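Alpha-toxin (Clostridium novyi, PDB 2VK9) belongs to the large clostridial toxins, and the part modelled here is their catalytic domain, a GT-A-type fold that carries additional helices. Local coordinates at residues A[134-139]-A[238-243]; A[454-459]-A[472-477]; A[8-13]-A[25-30]; A[446-451]-A[495-500]. All blocks are in the same frame, centred on the assembly; numbering follows the deposited sequence.

In the fold
Contacts 1, 2 and 4 lie in the main body of the chain, whereas contact 3 lies in the N-terminal helices, its centre about 41 Å from the centre of the chain. Contacts 2 and 4 are neighbours: their centres are about 13 Å apart, contact 2 is nested within the chain loop that contact 4 closes, and Phe473 CE2 lies 3.9 Å from Ser451 O. Phe452 meets both Phe474 of contact 2 and Phe495 of contact 4. Contact 1, beside the central sheet, has its centre about 26 Å from that of contact 2 and about 35 Å from that of contact 4. Contacts 1 and 3 are farthest apart, at about 56 Å between centres.

Contact 1. Residues A[134-139]-A[238-243]; sequences DKNSLL and DINTEN
One face of the Asp238 carboxylate lies against Lys135. The CB of Lys135 sits over it, 3.4 Å from Asp238 OD1, and the backbone N-H of the same residue comes down on that side. The resulting hydrogen bond, Lys135 N to Asp238 OD1, is 3.1 Å long and fairly straight (161° at the hydrogen), but the donor stands 55° out of the carboxylate plane. With CG anti to the backbone N (chi1 179°), Asp238 reaches to the neighbouring loop. The carboxylate of Asp134 has Ile239 CD1 over one face, 3.7 Å from OD2, and the Asn240 side chain crosses it at about a right angle. Its OD1 is met on the anti side by Asn136 N at 2.9 Å, an Asx turn, while OD2 is hydrogen-bonded to Tyr253 OH. Asp134 OD1 and Asp238 OD1 come within 4.5 Å of each other, a like-charge approach that the backbone N-H groups of Asn136 and Lys135, one on each OD1, would probably soften. Asp134 to Ser137 form a type I turn, closed by Ser137 N to Asp134 O. The two loops leave adjacent parallel strands, 128-133 and 237-238, at the edge of the central sheet of a GT-A-type fold.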
loop_
_atom_site.group_PDB
_atom_site.type_symbol
_atom_site.label_atom_id
_atom_site.label_comp_id
_atom_site.label_asym_id
_atom_site.label_seq_id
_atom_site.Cartn_x
_atom_site.Cartn_y
_atom_site.Cartn_z
ATOM N N ASP A 134 -7.548 -10.557 12.914
ATOM C CA ASP A 134 -6.955 -10.515 14.227
ATOM C C ASP A 134 -8.048 -10.658 15.285
ATOM O O ASP A 134 -8.725 -9.680 15.668
ATOM C CB ASP A 134 -6.162 -9.225 14.404
ATOM C CG ASP A 134 -5.378 -9.198 15.688
ATOM O OD1 ASP A 134 -5.726 -9.933 16.634
ATOM O OD2 ASP A 134 -4.401 -8.431 15.761
ATOM N N LYS A 135 -8.201 -11.898 15.742
ATOM C CA LYS A 135 -9.203 -12.292 16.724
ATOM C C LYS A 135 -9.102 -11.439 17.976
ATOM O O LYS A 135 -10.109 -11.133 18.618
ATOM C CB LYS A 135 -9.000 -13.765 17.085
ATOM C CG LYS A 135 -10.038 -14.348 17.996
ATOM C CD LYS A 135 -9.627 -15.719 18.474
ATOM C CE LYS A 135 -10.839 -16.468 19.006
ATOM N NZ LYS A 135 -10.481 -17.481 20.041
ATOM N N ASN A 136 -7.880 -11.045 18.310
ATOM C CA ASN A 136 -7.638 -10.321 19.545
ATOM C C ASN A 136 -7.932 -8.838 19.458
ATOM O O ASN A 136 -7.977 -8.152 20.484
ATOM C CB ASN A 136 -6.215 -10.560 20.041
ATOM C CG ASN A 136 -6.053 -11.904 20.729
ATOM O OD1 ASN A 136 -4.976 -12.221 21.208
ATOM N ND2 ASN A 136 -7.123 -12.693 20.793
ATOM N N SER A 137 -8.143 -8.342 18.240
ATOM C CA SER A 137 -8.364 -6.922 18.040
ATOM C C SER A 137 -9.490 -6.725 17.033
ATOM O O SER A 137 -9.253 -6.536 15.824
ATOM C CB SER A 137 -7.071 -6.240 17.600
ATOM O OG SER A 137 -6.863 -6.411 16.217
ATOM N N LEU A 138 -10.719 -6.795 17.547
ATOM C CA LEU A 138 -11.914 -6.807 16.717
ATOM C C LEU A 138 -12.777 -5.596 17.042
ATOM O O LEU A 138 -13.915 -5.466 16.560
ATOM C CB LEU A 138 -12.714 -8.083 16.984
ATOM C CG LEU A 138 -12.258 -9.375 16.327
ATOM C CD1 LEU A 138 -12.782 -10.561 17.101
ATOM C CD2 LEU A 138 -12.768 -9.410 14.930
ATOM N N LEU A 139 -12.228 -4.722 17.877
ATOM C CA LEU A 139 -12.953 -3.575 18.363
ATOM C C LEU A 139 -12.240 -2.280 18.008
ATOM O O LEU A 139 -12.627 -1.207 18.477
ATOM C CB LEU A 139 -13.122 -3.671 19.873
ATOM C CG LEU A 139 -14.014 -4.771 20.427
ATOM C CD1 LEU A 139 -13.967 -4.697 21.950
ATOM C CD2 LEU A 139 -15.446 -4.645 19.897
ATOM N N ASP A 238 -6.774 -16.825 12.080
ATOM C CA ASP A 238 -6.357 -15.847 13.072
ATOM C C ASP A 238 -4.843 -15.677 13.011
ATOM O O ASP A 238 -4.112 -16.667 12.965
ATOM C CB ASP A 238 -6.774 -16.343 14.451
ATOM C CG ASP A 238 -6.372 -15.402 15.573
ATOM O OD1 ASP A 238 -6.138 -14.196 15.326
ATOM O OD2 ASP A 238 -6.319 -15.891 16.726
ATOM N N ILE A 239 -4.377 -14.427 13.010
ATOM C CA ILE A 239 -2.941 -14.135 12.889
ATOM C C ILE A 239 -2.161 -14.349 14.190
ATOM O O ILE A 239 -0.980 -14.679 14.152
ATOM C CB ILE A 239 -2.655 -12.737 12.267
ATOM C CG1 ILE A 239 -3.245 -11.598 13.102
ATOM C CG2 ILE A 239 -3.205 -12.657 10.863
ATOM C CD1 ILE A 239 -2.247 -10.850 13.922
ATOM N N ASN A 240 -2.830 -14.178 15.331
ATOM C CA ASN A 240 -2.228 -14.407 16.654
ATOM C C ASN A 240 -1.676 -15.815 16.838
ATOM O O ASN A 240 -0.839 -16.063 17.703
ATOM C CB ASN A 240 -3.262 -14.169 17.753
ATOM C CG ASN A 240 -3.767 -12.757 17.775
ATOM O OD1 ASN A 240 -4.811 -12.465 17.211
ATOM N ND2 ASN A 240 -3.027 -11.863 18.418
ATOM N N THR A 241 -2.164 -16.729 16.011
ATOM C CA THR A 241 -1.951 -18.148 16.205
ATOM C C THR A 241 -0.992 -18.725 15.151
ATOM O O THR A 241 -0.796 -19.938 15.050
ATOM C CB THR A 241 -3.323 -18.877 16.275
ATOM O OG1 THR A 241 -3.192 -20.061 17.062
ATOM C CG2 THR A 241 -3.875 -19.217 14.887
ATOM N N GLU A 242 -0.398 -17.822 14.375
ATOM C CA GLU A 242 0.651 -18.146 13.409
ATOM C C GLU A 242 1.804 -17.178 13.647
ATOM O O GLU A 242 1.598 -16.075 14.148
ATOM C CB GLU A 242 0.163 -17.962 11.965
ATOM C CG GLU A 242 -1.334 -18.093 11.739
ATOM C CD GLU A 242 -1.774 -19.535 11.606
ATOM O OE1 GLU A 242 -1.301 -20.206 10.653
ATOM O OE2 GLU A 242 -2.596 -19.993 12.443
ATOM N N ASN A 243 3.014 -17.565 13.278
ATOM C CA ASN A 243 4.121 -16.631 13.365
ATOM C C ASN A 243 4.223 -15.812 12.104
ATOM O O ASN A 243 5.066 -16.066 11.247
ATOM C CB ASN A 243 5.423 -17.342 13.693
ATOM C CG ASN A 243 5.600 -17.497 15.163
ATOM O OD1 ASN A 243 6.037 -16.563 15.841
ATOM N ND2 ASN A 243 5.210 -18.659 15.693
#

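Contact 2. Residues A[454-459]-A[472-477]; sequences QQIIGY and VFFSGP
This is a buried, largely aromatic contact without hydrogen bonds across it, joining the chain just after helix 447-453 to the loop that leads into helix 477-488 in the GT-A-type catalytic domain. One part of it is a T-shaped pair: Tyr459 turns an edge toward the face of Phe474, with ring centroids 5.6 Å apart and planes at 65°. CD1 of Tyr459 is the atom over that face, 4.3 Å from Phe474 CE1. At the edge of the Phe474 ring, near its plane, lies the backbone N of Ile456, 4.2 Å from CZ, and Ile456 CG1 adds an apolar contact with the same CZ. The Phe474 ring also meets Phe452, while Ile456 in turn packs on Leu412, Ile415 and Ile416 of helix 396-422. The hydroxyl of Tyr459 is satisfied elsewhere, by hydrogen bonds with Glu256 OE2 and Gln255 NE2. Gln455 serves both phenylalanines. Its CB approaches Phe474, 4.1 Å from CE1, while a bend at chi2 (51°) carries CG and the amide across the face of the Phe473 ring. There the amide plane is nearly parallel to the ring, 7° apart, which makes a stack. The same face receives a CH-pi contact, with Gln455 CG 3.8 Å from the centroid of the Phe473 ring and displaced toward the rim.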
loop_
_atom_site.group_PDB
_atom_site.type_symbol
_atom_site.label_atom_id
_atom_site.label_comp_id
_atom_site.label_asym_id
_atom_site.label_seq_id
_atom_site.Cartn_x
_atom_site.Cartn_y
_atom_site.Cartn_z
ATOM N N GLN A 454 8.947 15.997 5.621
ATOM C CA GLN A 454 7.850 16.932 5.836
ATOM C C GLN A 454 6.536 16.272 6.312
ATOM O O GLN A 454 5.631 16.967 6.794
ATOM C CB GLN A 454 7.622 17.775 4.579
ATOM C CG GLN A 454 8.644 18.907 4.409
ATOM C CD GLN A 454 8.653 19.521 3.003
ATOM O OE1 GLN A 454 7.613 19.658 2.356
ATOM N NE2 GLN A 454 9.838 19.900 2.537
ATOM N N GLN A 455 6.437 14.945 6.194
ATOM C CA GLN A 455 5.218 14.215 6.578
ATOM C C GLN A 455 5.134 13.831 8.047
ATOM O O GLN A 455 4.040 13.685 8.593
ATOM C CB GLN A 455 5.041 12.962 5.726
ATOM C CG GLN A 455 3.801 12.983 4.880
ATOM C CD GLN A 455 3.671 14.245 4.070
ATOM O OE1 GLN A 455 4.653 14.760 3.532
ATOM N NE2 GLN A 455 2.455 14.755 3.972
ATOM N N ILE A 456 6.296 13.672 8.668
ATOM C CA ILE A 456 6.410 13.234 10.049
ATOM C C ILE A 456 5.547 14.039 11.034
ATOM O O ILE A 456 4.896 13.453 11.902
ATOM C CB ILE A 456 7.884 13.248 10.489
ATOM C CG1 ILE A 456 8.703 12.270 9.637
ATOM C CG2 ILE A 456 8.007 12.919 11.963
ATOM C CD1 ILE A 456 10.202 12.549 9.625
ATOM N N ILE A 457 5.537 15.367 10.895
ATOM C CA ILE A 457 4.751 16.238 11.793
ATOM C C ILE A 457 3.248 15.926 11.791
ATOM O O ILE A 457 2.624 15.875 12.853
ATOM C CB ILE A 457 4.970 17.775 11.542
ATOM C CG1 ILE A 457 4.740 18.154 10.062
ATOM C CG2 ILE A 457 6.349 18.217 12.041
ATOM C CD1 ILE A 457 3.991 19.517 9.865
ATOM N N GLY A 458 2.682 15.711 10.604
ATOM C CA GLY A 458 1.257 15.438 10.470
ATOM C C GLY A 458 0.876 13.969 10.563
ATOM O O GLY A 458 -0.222 13.593 10.161
ATOM N N TYR A 459 1.769 13.137 11.097
ATOM C CA TYR A 459 1.507 11.701 11.228
ATOM C C TYR A 459 0.339 11.378 12.177
ATOM O O TYR A 459 -0.643 10.765 11.758
ATOM C CB TYR A 459 2.789 10.966 11.644
ATOM C CG TYR A 459 2.625 9.497 11.980
ATOM C CD1 TYR A 459 2.379 8.544 10.981
ATOM C CD2 TYR A 459 2.747 9.057 13.294
ATOM C CE1 TYR A 459 2.236 7.183 11.298
ATOM C CE2 TYR A 459 2.611 7.706 13.622
ATOM C CZ TYR A 459 2.353 6.777 12.624
ATOM O OH TYR A 459 2.223 5.451 12.971
ATOM N N VAL A 472 0.518 6.966 3.128
ATOM C CA VAL A 472 0.999 6.683 1.778
ATOM C C VAL A 472 2.527 6.659 1.787
ATOM O O VAL A 472 3.137 5.897 1.040
ATOM C CB VAL A 472 0.508 7.736 0.743
ATOM C CG1 VAL A 472 0.667 7.205 -0.672
ATOM C CG2 VAL A 472 -0.943 8.107 0.995
ATOM N N PHE A 473 3.120 7.490 2.651
ATOM C CA PHE A 473 4.576 7.680 2.750
ATOM C C PHE A 473 5.282 6.644 3.622
ATOM O O PHE A 473 6.490 6.432 3.481
ATOM C CB PHE A 473 4.896 9.070 3.312
ATOM C CG PHE A 473 4.588 10.204 2.369
ATOM C CD1 PHE A 473 3.273 10.656 2.195
ATOM C CD2 PHE A 473 5.613 10.838 1.672
ATOM C CE1 PHE A 473 2.984 11.720 1.324
ATOM C CE2 PHE A 473 5.335 11.896 0.806
ATOM C CZ PHE A 473 4.017 12.337 0.632
ATOM N N PHE A 474 4.537 6.015 4.531
ATOM C CA PHE A 474 5.144 5.112 5.508
ATOM C C PHE A 474 4.866 3.635 5.273
ATOM O O PHE A 474 5.751 2.809 5.480
ATOM C CB PHE A 474 4.766 5.520 6.933
ATOM C CG PHE A 474 5.129 6.937 7.263
ATOM C CD1 PHE A 474 4.211 7.961 7.083
ATOM C CD2 PHE A 474 6.396 7.252 7.733
ATOM C CE1 PHE A 474 4.550 9.273 7.374
ATOM C CE2 PHE A 474 6.740 8.562 8.028
ATOM C CZ PHE A 474 5.822 9.570 7.846
ATOM N N SER A 475 3.654 3.304 4.834
ATOM C CA SER A 475 3.292 1.899 4.609
ATOM C C SER A 475 2.612 1.635 3.267
ATOM O O SER A 475 2.521 0.490 2.816
ATOM C CB SER A 475 2.426 1.376 5.762
ATOM O OG SER A 475 1.198 2.078 5.839
ATOM N N GLY A 476 2.152 2.704 2.630
ATOM C CA GLY A 476 1.374 2.598 1.406
ATOM C C GLY A 476 2.192 2.686 0.137
ATOM O O GLY A 476 3.415 2.516 0.167
ATOM N N PRO A 477 1.515 2.968 -0.991
ATOM C CA PRO A 477 2.058 2.920 -2.354
ATOM C C PRO A 477 3.441 3.544 -2.560
ATOM O O PRO A 477 4.223 3.017 -3.349
ATOM C CB PRO A 477 1.004 3.666 -3.170
ATOM C CG PRO A 477 -0.258 3.392 -2.451
ATOM C CD PRO A 477 0.095 3.356 -0.989
#

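Contact 3. Residues A[8-13]-A[25-30]; sequences LMKIAS and LILDAL
Apolar packing of Met9 against helix 21-35 joins the extreme N-terminal segment to the first helix of the N-terminal helical domain. The helix presents Ile26, Leu27 and Leu30, residues spaced i, i+1 and i+4, and Met9 meets each with a different part of its chain. CB rests 3.7 Å from Leu30 CD2, CG faces Leu27 CD1, and CE ends 3.8 Å from Ile26 CG2. CE also comes within 3.8 Å of Leu30 CD2, so this one methyl group of Leu30 is touched by both ends of the methionine. Bends at chi2 (80°) and chi3 curl the methionine so that CB and CE can both do this. Phe75 of helix 69-90 packs on both Met9 and Leu30, extending the apolar cluster to a further helix, while Ile26 is covered by Leu55 and Tyr59 of helix 42-62.

Backbone bonds shape the segment itself: Ala12 N reaches Met9 O at 3.2 Å, and Lys10 is the centre of an inverse gamma turn. The side chain of Arg68 donates from NE to Ala12 O. The remaining contact uses the aliphatic part of a charged chain. Lys10, bent at chi2, crosses Leu27 and places CE 3.9 Å from Leu27 CD2.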
loop_
_atom_site.group_PDB
_atom_site.type_symbol
_atom_site.label_atom_id
_atom_site.label_comp_id
_atom_site.label_asym_id
_atom_site.label_seq_id
_atom_site.Cartn_x
_atom_site.Cartn_y
_atom_site.Cartn_z
ATOM N N LEU A 8 35.035 -1.498 -26.575
ATOM C CA LEU A 8 33.910 -0.686 -27.025
ATOM C C LEU A 8 33.625 0.453 -26.052
ATOM O O LEU A 8 33.237 1.472 -26.451
ATOM C CB LEU A 8 32.660 -1.553 -27.199
ATOM C CG LEU A 8 31.400 -0.836 -27.689
ATOM C CD1 LEU A 8 31.616 -0.262 -29.081
ATOM C CD2 LEU A 8 30.203 -1.774 -27.669
ATOM N N MET A 9 33.819 0.127 -24.821
ATOM C CA MET A 9 33.619 1.074 -23.727
ATOM C C MET A 9 34.539 2.305 -23.810
ATOM O O MET A 9 34.353 3.270 -23.071
ATOM C CB MET A 9 33.783 0.356 -22.392
ATOM C CG MET A 9 34.152 1.257 -21.245
ATOM S SD MET A 9 32.724 2.112 -20.609
ATOM C CE MET A 9 32.405 1.058 -19.206
ATOM N N LYS A 10 35.521 2.279 -24.708
ATOM C CA LYS A 10 36.270 3.498 -25.046
ATOM C C LYS A 10 35.490 4.399 -26.039
ATOM O O LYS A 10 35.865 4.612 -27.198
ATOM C CB LYS A 10 37.694 3.167 -25.476
ATOM C CG LYS A 10 38.574 2.697 -24.300
ATOM C CD LYS A 10 38.239 1.277 -23.809
ATOM C CE LYS A 10 39.173 0.797 -22.693
ATOM N NZ LYS A 10 40.511 0.334 -23.146
ATOM N N ILE A 11 34.335 4.828 -25.533
ATOM C CA ILE A 11 33.528 5.940 -25.993
ATOM C C ILE A 11 33.722 6.899 -24.823
ATOM O O ILE A 11 33.258 8.038 -24.828
ATOM C CB ILE A 11 32.003 5.521 -26.163
ATOM C CG1 ILE A 11 31.085 6.728 -26.416
ATOM C CG2 ILE A 11 31.465 4.771 -24.934
ATOM C CD1 ILE A 11 31.047 7.248 -27.863
ATOM N N ALA A 12 34.436 6.392 -23.818
ATOM C CA ALA A 12 34.753 7.112 -22.596
ATOM C C ALA A 12 36.184 7.665 -22.581
ATOM O O ALA A 12 36.693 8.069 -21.530
ATOM C CB ALA A 12 34.531 6.209 -21.401
ATOM N N SER A 13 36.834 7.693 -23.738
ATOM C CA SER A 13 38.191 8.192 -23.804
ATOM C C SER A 13 38.242 9.694 -24.060
ATOM O O SER A 13 37.517 10.206 -24.894
ATOM C CB SER A 13 38.992 7.432 -24.862
ATOM O OG SER A 13 38.829 8.019 -26.129
ATOM N N LEU A 25 39.123 -0.025 -12.645
ATOM C CA LEU A 25 38.247 -0.895 -11.861
ATOM C C LEU A 25 36.952 -1.229 -12.613
ATOM O O LEU A 25 36.562 -2.398 -12.677
ATOM C CB LEU A 25 37.935 -0.292 -10.485
ATOM C CG LEU A 25 39.026 -0.350 -9.410
ATOM C CD1 LEU A 25 38.464 0.068 -8.062
ATOM C CD2 LEU A 25 39.653 -1.720 -9.306
ATOM N N ILE A 26 36.314 -0.201 -13.180
ATOM C CA ILE A 26 35.120 -0.354 -14.010
ATOM C C ILE A 26 35.444 -1.220 -15.208
ATOM O O ILE A 26 34.697 -2.139 -15.529
ATOM C CB ILE A 26 34.617 1.003 -14.540
ATOM C CG1 ILE A 26 34.124 1.881 -13.398
ATOM C CG2 ILE A 26 33.528 0.815 -15.597
ATOM C CD1 ILE A 26 34.162 3.357 -13.724
ATOM N N LEU A 27 36.565 -0.908 -15.861
ATOM C CA LEU A 27 37.001 -1.597 -17.070
ATOM C C LEU A 27 37.283 -3.061 -16.814
ATOM O O LEU A 27 37.110 -3.878 -17.705
ATOM C CB LEU A 27 38.247 -0.920 -17.638
ATOM C CG LEU A 27 38.177 -0.042 -18.912
ATOM C CD1 LEU A 27 36.817 0.590 -19.189
ATOM C CD2 LEU A 27 39.243 1.037 -18.820
ATOM N N ASP A 28 37.712 -3.383 -15.593
ATOM C CA ASP A 28 37.973 -4.771 -15.192
ATOM C C ASP A 28 36.696 -5.511 -14.867
ATOM O O ASP A 28 36.535 -6.663 -15.261
ATOM C CB ASP A 28 38.902 -4.836 -13.980
ATOM C CG ASP A 28 40.292 -4.318 -14.278
ATOM O OD1 ASP A 28 40.549 -3.865 -15.422
ATOM O OD2 ASP A 28 41.132 -4.356 -13.356
ATOM N N ALA A 29 35.800 -4.853 -14.136
ATOM C CA ALA A 29 34.499 -5.421 -13.838
ATOM C C ALA A 29 33.684 -5.652 -15.116
ATOM O O ALA A 29 32.990 -6.662 -15.236
ATOM C CB ALA A 29 33.753 -4.547 -12.870
ATOM N N LEU A 30 33.780 -4.734 -16.074
ATOM C CA LEU A 30 33.143 -4.933 -17.365
ATOM C C LEU A 30 33.796 -6.071 -18.144
ATOM O O LEU A 30 33.123 -6.794 -18.877
ATOM C CB LEU A 30 33.168 -3.656 -18.199
ATOM C CG LEU A 30 32.378 -3.776 -19.506
ATOM C CD1 LEU A 30 30.902 -3.968 -19.225
ATOM C CD2 LEU A 30 32.593 -2.586 -20.400
#

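Contact 4. Residues A[446-451]-A[495-500]; sequences SMDGSS and FDMLSS
Ser446 carries OG between its backbone N and carbonyl carbon (chi1 71°), from where the hydroxyl can face both the start of helix 447-453 and Asp496. Asp496, with CG beside its own backbone N, brings its carboxylate to the same hydroxyl. Ser446 OG donates to Asp496 OD1 at 2.7 Å, meeting it on the syn side but 33° out of the carboxylate plane. As an acceptor, OG takes Gly449 N at 3.3 Å in an almost straight bond (177°), with a weaker one from Asp448 N. The hydroxyl thus has one acceptor and two backbone donors, the second of them weak.

Asp448 is the other acid here, its OD2 3.8 Å from Asp496 OD1, a like-charge approach whose effect on Asp496 would probably be offset in part by the helix end and the Ser446 hydroxyl. Met497 CE lies over one face of the Asp448 carboxylate, 3.5 Å from CG and almost equally far from both oxygens. The CA atoms of Gly449 and Phe495 are the nearest pair across the segments, 5.0 Å apart, and Gly449 CA lies 3.6 Å from Phe495 CB. The Phe495 ring then leads away to Phe452 and to Asn407 and Arg408 of helix 396-422. This is serine N-capping, in which the cap residue is itself hydrogen-bonded to Asp496 of the loop between helices 477-488 and 500-503, joining that loop to the start of helix 447-453.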
loop_
_atom_site.group_PDB
_atom_site.type_symbol
_atom_site.label_atom_id
_atom_site.label_comp_id
_atom_site.label_asym_id
_atom_site.label_seq_id
_atom_site.Cartn_x
_atom_site.Cartn_y
_atom_site.Cartn_z
ATOM N N SER A 446 16.708 14.489 -2.192
ATOM C CA SER A 446 15.971 14.743 -3.435
ATOM C C SER A 446 14.602 15.348 -3.143
ATOM O O SER A 446 14.144 15.334 -2.000
ATOM C CB SER A 446 15.802 13.449 -4.231
ATOM O OG SER A 446 14.874 12.581 -3.599
ATOM N N MET A 447 13.949 15.870 -4.176
ATOM C CA MET A 447 12.591 16.387 -4.043
ATOM C C MET A 447 11.730 15.455 -3.173
ATOM O O MET A 447 10.934 15.915 -2.346
ATOM C CB MET A 447 11.957 16.575 -5.428
ATOM C CG MET A 447 10.626 17.343 -5.430
ATOM S SD MET A 447 10.794 19.112 -5.041
ATOM C CE MET A 447 11.373 19.765 -6.627
ATOM N N ASP A 448 11.928 14.150 -3.353
ATOM C CA ASP A 448 11.148 13.128 -2.655
ATOM C C ASP A 448 11.593 12.880 -1.210
ATOM O O ASP A 448 10.757 12.826 -0.305
ATOM C CB ASP A 448 11.141 11.828 -3.463
ATOM C CG ASP A 448 10.263 11.917 -4.701
ATOM O OD1 ASP A 448 9.194 12.567 -4.638
ATOM O OD2 ASP A 448 10.633 11.326 -5.740
ATOM N N GLY A 449 12.901 12.731 -1.001
ATOM C CA GLY A 449 13.458 12.590 0.341
ATOM C C GLY A 449 12.977 13.700 1.258
ATOM O O GLY A 449 12.651 13.461 2.426
ATOM N N SER A 450 12.921 14.916 0.714
ATOM C CA SER A 450 12.441 16.087 1.444
ATOM C C SER A 450 10.948 15.969 1.731
ATOM O O SER A 450 10.530 16.123 2.875
ATOM C CB SER A 450 12.749 17.372 0.669
ATOM O OG SER A 450 13.013 18.460 1.550
ATOM N N SER A 451 10.156 15.675 0.699
ATOM C CA SER A 451 8.717 15.440 0.859
ATOM C C SER A 451 8.377 14.460 1.979
ATOM O O SER A 451 7.361 14.616 2.667
ATOM C CB SER A 451 8.113 14.926 -0.437
ATOM O OG SER A 451 7.562 16.002 -1.176
ATOM N N PHE A 495 14.251 7.287 -1.248
ATOM C CA PHE A 495 12.904 7.839 -1.198
ATOM C C PHE A 495 12.451 8.176 -2.607
ATOM O O PHE A 495 11.377 8.736 -2.805
ATOM C CB PHE A 495 12.838 9.078 -0.297
ATOM C CG PHE A 495 13.193 8.805 1.135
ATOM C CD1 PHE A 495 14.492 8.987 1.589
ATOM C CD2 PHE A 495 12.230 8.360 2.030
ATOM C CE1 PHE A 495 14.831 8.724 2.914
ATOM C CE2 PHE A 495 12.561 8.093 3.353
ATOM C CZ PHE A 495 13.867 8.282 3.797
ATOM N N ASP A 496 13.269 7.823 -3.592
ATOM C CA ASP A 496 12.954 8.169 -4.970
ATOM C C ASP A 496 11.950 7.228 -5.604
ATOM O O ASP A 496 11.759 6.103 -5.155
ATOM C CB ASP A 496 14.220 8.278 -5.823
ATOM C CG ASP A 496 15.002 9.543 -5.532
ATOM O OD1 ASP A 496 14.385 10.637 -5.478
ATOM O OD2 ASP A 496 16.234 9.442 -5.353
ATOM N N MET A 497 11.303 7.717 -6.650
ATOM C CA MET A 497 10.279 6.964 -7.346
ATOM C C MET A 497 10.628 6.777 -8.811
ATOM O O MET A 497 11.508 7.451 -9.344
ATOM C CB MET A 497 8.926 7.640 -7.174
ATOM C CG MET A 497 8.275 7.238 -5.881
ATOM S SD MET A 497 7.185 8.481 -5.180
ATOM C CE MET A 497 8.232 9.147 -3.871
ATOM N N LEU A 498 9.917 5.867 -9.460
ATOM C CA LEU A 498 10.293 5.383 -10.777
ATOM C C LEU A 498 9.415 6.045 -11.827
ATOM O O LEU A 498 8.275 6.407 -11.539
ATOM C CB LEU A 498 10.066 3.875 -10.778
ATOM C CG LEU A 498 10.967 2.933 -11.556
ATOM C CD1 LEU A 498 12.385 2.949 -11.017
ATOM C CD2 LEU A 498 10.357 1.561 -11.418
ATOM N N SER A 499 9.933 6.211 -13.038
ATOM C CA SER A 499 9.124 6.792 -14.117
ATOM C C SER A 499 8.064 5.799 -14.596
ATOM O O SER A 499 8.265 4.591 -14.475
ATOM C CB SER A 499 10.012 7.185 -15.287
ATOM O OG SER A 499 10.590 6.030 -15.866
ATOM N N SER A 500 6.956 6.303 -15.147
ATOM C CA SER A 500 5.902 5.448 -15.720
ATOM C C SER A 500 6.472 4.314 -16.569
ATOM O O SER A 500 6.152 3.144 -16.352
ATOM C CB SER A 500 4.921 6.263 -16.567
ATOM O OG SER A 500 4.136 7.127 -15.766
#